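Local coordinates for protein acetyl-CoA acetyltransferase (Bacillus anthracis, PDB 3SS6) that probably catalyses the reversible condensation of two acetyl-CoA molecules into acetoacetyl-CoA, as a tetrameric thiolase, at residues Q96-Q106 and R276-G284. Numbering follows the deposited sequence.
Sequences QAIMSAAMQIQ and RIVGYSVAG. With K (potassium ion), chain F.
I277 CD1 rests against I98 CG2 at 3.9 Å and against A102 CB. The fold is that of the thiolases: a helix of the N-terminal thiolase domain packs here on a strand of the C-terminal domain. The axes of the two short segments come within 9.9 Å, at 126° between their N-to-C directions. Next, V278 and G279 both face F390, forming a classic beta bulge. Y280 follows, the most deeply engaged residue of the strand. M99 CB sits over one ring face, toward the rim. M99 CG meets Y280 CB at 3.7 Å, and M99 SD makes an oblique Met-aromatic contact, 5.3 Å from the ring centroid. Y280 OH donates to Q106 OE1 at 2.7 Å. It approaches a lone pair, at a C=O...O angle of 140°, and the amide plane stands 77° from the ring. M103 CG comes within 3.3 Å of Y280 OH, obliquely to the ring. On the helix side facing the second subunit, S100 OG binds potassium together with Y85, and with S100 and Y85 of that subunit. S281 turns to the other side of the strand, where OG bonds A297 O. V282 then offers CG2 to M99 CE at 3.6 Å.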
loop_
_atom_site.group_PDB
_atom_site.type_symbol
_atom_site.label_atom_id
_atom_site.label_comp_id
_atom_site.label_asym_id
_atom_site.label_seq_id
_atom_site.Cartn_x
_atom_site.Cartn_y
_atom_site.Cartn_z
ATOM N N GLN A 96 32.533 -9.151 4.089
ATOM C CA GLN A 96 33.054 -7.906 4.651
ATOM C C GLN A 96 32.917 -7.892 6.178
ATOM O O GLN A 96 33.780 -7.360 6.888
ATOM C CB GLN A 96 32.339 -6.684 4.047
ATOM C CG GLN A 96 32.826 -5.358 4.629
ATOM C CD GLN A 96 34.287 -5.101 4.276
ATOM O OE1 GLN A 96 34.676 -5.203 3.117
ATOM N NE2 GLN A 96 35.100 -4.788 5.278
ATOM N N ALA A 97 31.838 -8.473 6.690
ATOM C CA ALA A 97 31.656 -8.534 8.144
ATOM C C ALA A 97 32.821 -9.276 8.790
ATOM O O ALA A 97 33.338 -8.864 9.825
ATOM C CB ALA A 97 30.313 -9.200 8.514
ATOM N N ILE A 98 33.228 -10.377 8.173
ATOM C CA ILE A 98 34.361 -11.139 8.684
ATOM C C ILE A 98 35.648 -10.323 8.583
ATOM O O ILE A 98 36.476 -10.352 9.490
ATOM C CB ILE A 98 34.505 -12.466 7.927
ATOM C CG1 ILE A 98 33.304 -13.361 8.255
ATOM C CG2 ILE A 98 35.843 -13.143 8.267
ATOM C CD1 ILE A 98 33.113 -14.518 7.275
ATOM N N MET A 99 35.825 -9.603 7.476
ATOM C CA MET A 99 37.011 -8.765 7.295
ATOM C C MET A 99 37.074 -7.628 8.314
ATOM O O MET A 99 38.141 -7.331 8.861
ATOM C CB MET A 99 37.069 -8.214 5.864
ATOM C CG MET A 99 37.261 -9.330 4.844
ATOM S SD MET A 99 36.608 -8.912 3.215
ATOM C CE MET A 99 37.485 -7.382 2.878
ATOM N N SER A 100 35.924 -7.015 8.572
ATOM C CA SER A 100 35.840 -5.933 9.536
ATOM C C SER A 100 36.121 -6.449 10.950
ATOM O O SER A 100 36.776 -5.766 11.748
ATOM C CB SER A 100 34.476 -5.253 9.448
ATOM O OG SER A 100 34.370 -4.513 8.237
ATOM N N ALA A 101 35.653 -7.659 11.246
ATOM C CA ALA A 101 35.976 -8.295 12.523
ATOM C C ALA A 101 37.484 -8.511 12.621
ATOM O O ALA A 101 38.112 -8.237 13.664
ATOM C CB ALA A 101 35.243 -9.637 12.658
ATOM N N ALA A 102 38.076 -9.000 11.534
ATOM C CA ALA A 102 39.518 -9.225 11.535
ATOM C C ALA A 102 40.273 -7.917 11.776
ATOM O O ALA A 102 41.255 -7.885 12.533
ATOM C CB ALA A 102 39.958 -9.877 10.229
ATOM N N MET A 103 39.812 -6.833 11.157
ATOM C CA MET A 103 40.461 -5.541 11.362
ATOM C C MET A 103 40.435 -5.138 12.828
ATOM O O MET A 103 41.450 -4.709 13.369
ATOM C CB MET A 103 39.818 -4.438 10.512
ATOM C CG MET A 103 39.985 -4.653 9.015
ATOM S SD MET A 103 39.664 -3.159 8.029
ATOM C CE MET A 103 37.906 -2.918 8.296
ATOM N N GLN A 104 39.273 -5.256 13.466
ATOM C CA GLN A 104 39.170 -4.905 14.879
ATOM C C GLN A 104 40.125 -5.746 15.718
ATOM O O GLN A 104 40.764 -5.244 16.637
ATOM C CB GLN A 104 37.742 -5.091 15.396
ATOM C CG GLN A 104 36.757 -4.083 14.829
ATOM C CD GLN A 104 35.439 -4.060 15.587
ATOM O OE1 GLN A 104 35.181 -4.913 16.439
ATOM N NE2 GLN A 104 34.602 -3.087 15.273
ATOM N N ILE A 105 40.219 -7.033 15.406
ATOM C CA ILE A 105 41.090 -7.919 16.180
ATOM C C ILE A 105 42.559 -7.617 15.919
ATOM O O ILE A 105 43.361 -7.561 16.852
ATOM C CB ILE A 105 40.763 -9.393 15.898
ATOM C CG1 ILE A 105 39.341 -9.697 16.396
ATOM C CG2 ILE A 105 41.824 -10.320 16.534
ATOM C CD1 ILE A 105 38.757 -11.008 15.863
ATOM N N GLN A 106 42.918 -7.407 14.656
ATOM C CA GLN A 106 44.310 -7.094 14.344
ATOM C C GLN A 106 44.780 -5.854 15.104
ATOM O O GLN A 106 45.924 -5.793 15.579
ATOM C CB GLN A 106 44.485 -6.862 12.847
ATOM C CG GLN A 106 44.233 -8.077 11.962
ATOM C CD GLN A 106 44.225 -7.687 10.486
ATOM O OE1 GLN A 106 43.166 -7.630 9.836
ATOM N NE2 GLN A 106 45.409 -7.380 9.960
ATOM N N ARG A 276 43.104 -19.819 10.409
ATOM C CA ARG A 276 43.563 -18.442 10.553
ATOM C C ARG A 276 43.245 -17.657 9.289
ATOM O O ARG A 276 43.135 -18.221 8.194
ATOM C CB ARG A 276 45.069 -18.385 10.839
ATOM C CG ARG A 276 45.946 -18.789 9.647
ATOM C CD ARG A 276 47.444 -18.518 9.906
ATOM N NE ARG A 276 47.975 -19.356 10.981
ATOM C CZ ARG A 276 48.132 -18.957 12.239
ATOM N NH1 ARG A 276 47.809 -17.717 12.600
ATOM N NH2 ARG A 276 48.621 -19.797 13.141
ATOM N N ILE A 277 43.078 -16.351 9.441
ATOM C CA ILE A 277 42.944 -15.489 8.277
ATOM C C ILE A 277 44.329 -14.972 7.903
ATOM O O ILE A 277 45.038 -14.409 8.746
ATOM C CB ILE A 277 41.976 -14.323 8.553
ATOM C CG1 ILE A 277 40.551 -14.860 8.702
ATOM C CG2 ILE A 277 42.021 -13.320 7.397
ATOM C CD1 ILE A 277 39.528 -13.845 9.225
ATOM N N VAL A 278 44.744 -15.182 6.656
ATOM C CA VAL A 278 46.045 -14.654 6.240
ATOM C C VAL A 278 45.981 -13.397 5.372
ATOM O O VAL A 278 46.992 -12.719 5.209
ATOM C CB VAL A 278 46.938 -15.718 5.565
ATOM C CG1 VAL A 278 47.263 -16.846 6.553
ATOM C CG2 VAL A 278 46.286 -16.261 4.324
ATOM N N GLY A 279 44.805 -13.082 4.828
ATOM C CA GLY A 279 44.654 -11.878 4.023
ATOM C C GLY A 279 43.263 -11.714 3.451
ATOM O O GLY A 279 42.449 -12.623 3.509
ATOM N N TYR A 280 42.986 -10.530 2.917
ATOM C CA TYR A 280 41.718 -10.263 2.249
ATOM C C TYR A 280 41.906 -9.100 1.304
ATOM O O TYR A 280 42.821 -8.286 1.488
ATOM C CB TYR A 280 40.584 -9.972 3.256
ATOM C CG TYR A 280 41.003 -9.074 4.402
ATOM C CD1 TYR A 280 40.984 -7.688 4.274
ATOM C CD2 TYR A 280 41.439 -9.615 5.607
ATOM C CE1 TYR A 280 41.383 -6.875 5.318
ATOM C CE2 TYR A 280 41.836 -8.809 6.653
ATOM C CZ TYR A 280 41.803 -7.434 6.503
ATOM O OH TYR A 280 42.208 -6.610 7.531
ATOM N N SER A 281 41.056 -9.019 0.283
ATOM C CA SER A 281 41.211 -7.986 -0.728
ATOM C C SER A 281 39.873 -7.588 -1.349
ATOM O O SER A 281 38.920 -8.370 -1.358
ATOM C CB SER A 281 42.161 -8.472 -1.817
ATOM O OG SER A 281 41.685 -9.691 -2.350
ATOM N N VAL A 282 39.828 -6.365 -1.869
ATOM C CA VAL A 282 38.616 -5.805 -2.472
ATOM C C VAL A 282 39.004 -5.095 -3.768
ATOM O O VAL A 282 39.963 -4.319 -3.792
ATOM C CB VAL A 282 37.954 -4.776 -1.521
ATOM C CG1 VAL A 282 36.747 -4.129 -2.180
ATOM C CG2 VAL A 282 37.552 -5.442 -0.208
ATOM N N ALA A 283 38.266 -5.351 -4.844
ATOM C CA ALA A 283 38.568 -4.705 -6.126
ATOM C C ALA A 283 37.295 -4.185 -6.786
ATOM O O ALA A 283 36.262 -4.849 -6.765
ATOM C CB ALA A 283 39.292 -5.689 -7.057
ATOM N N GLY A 284 37.361 -2.984 -7.346
ATOM C CA GLY A 284 36.217 -2.427 -8.050
ATOM C C GLY A 284 36.287 -2.595 -9.557
ATOM O O GLY A 284 37.330 -2.364 -10.173
HETATM K K K F . 34.246 -1.794 9.362
#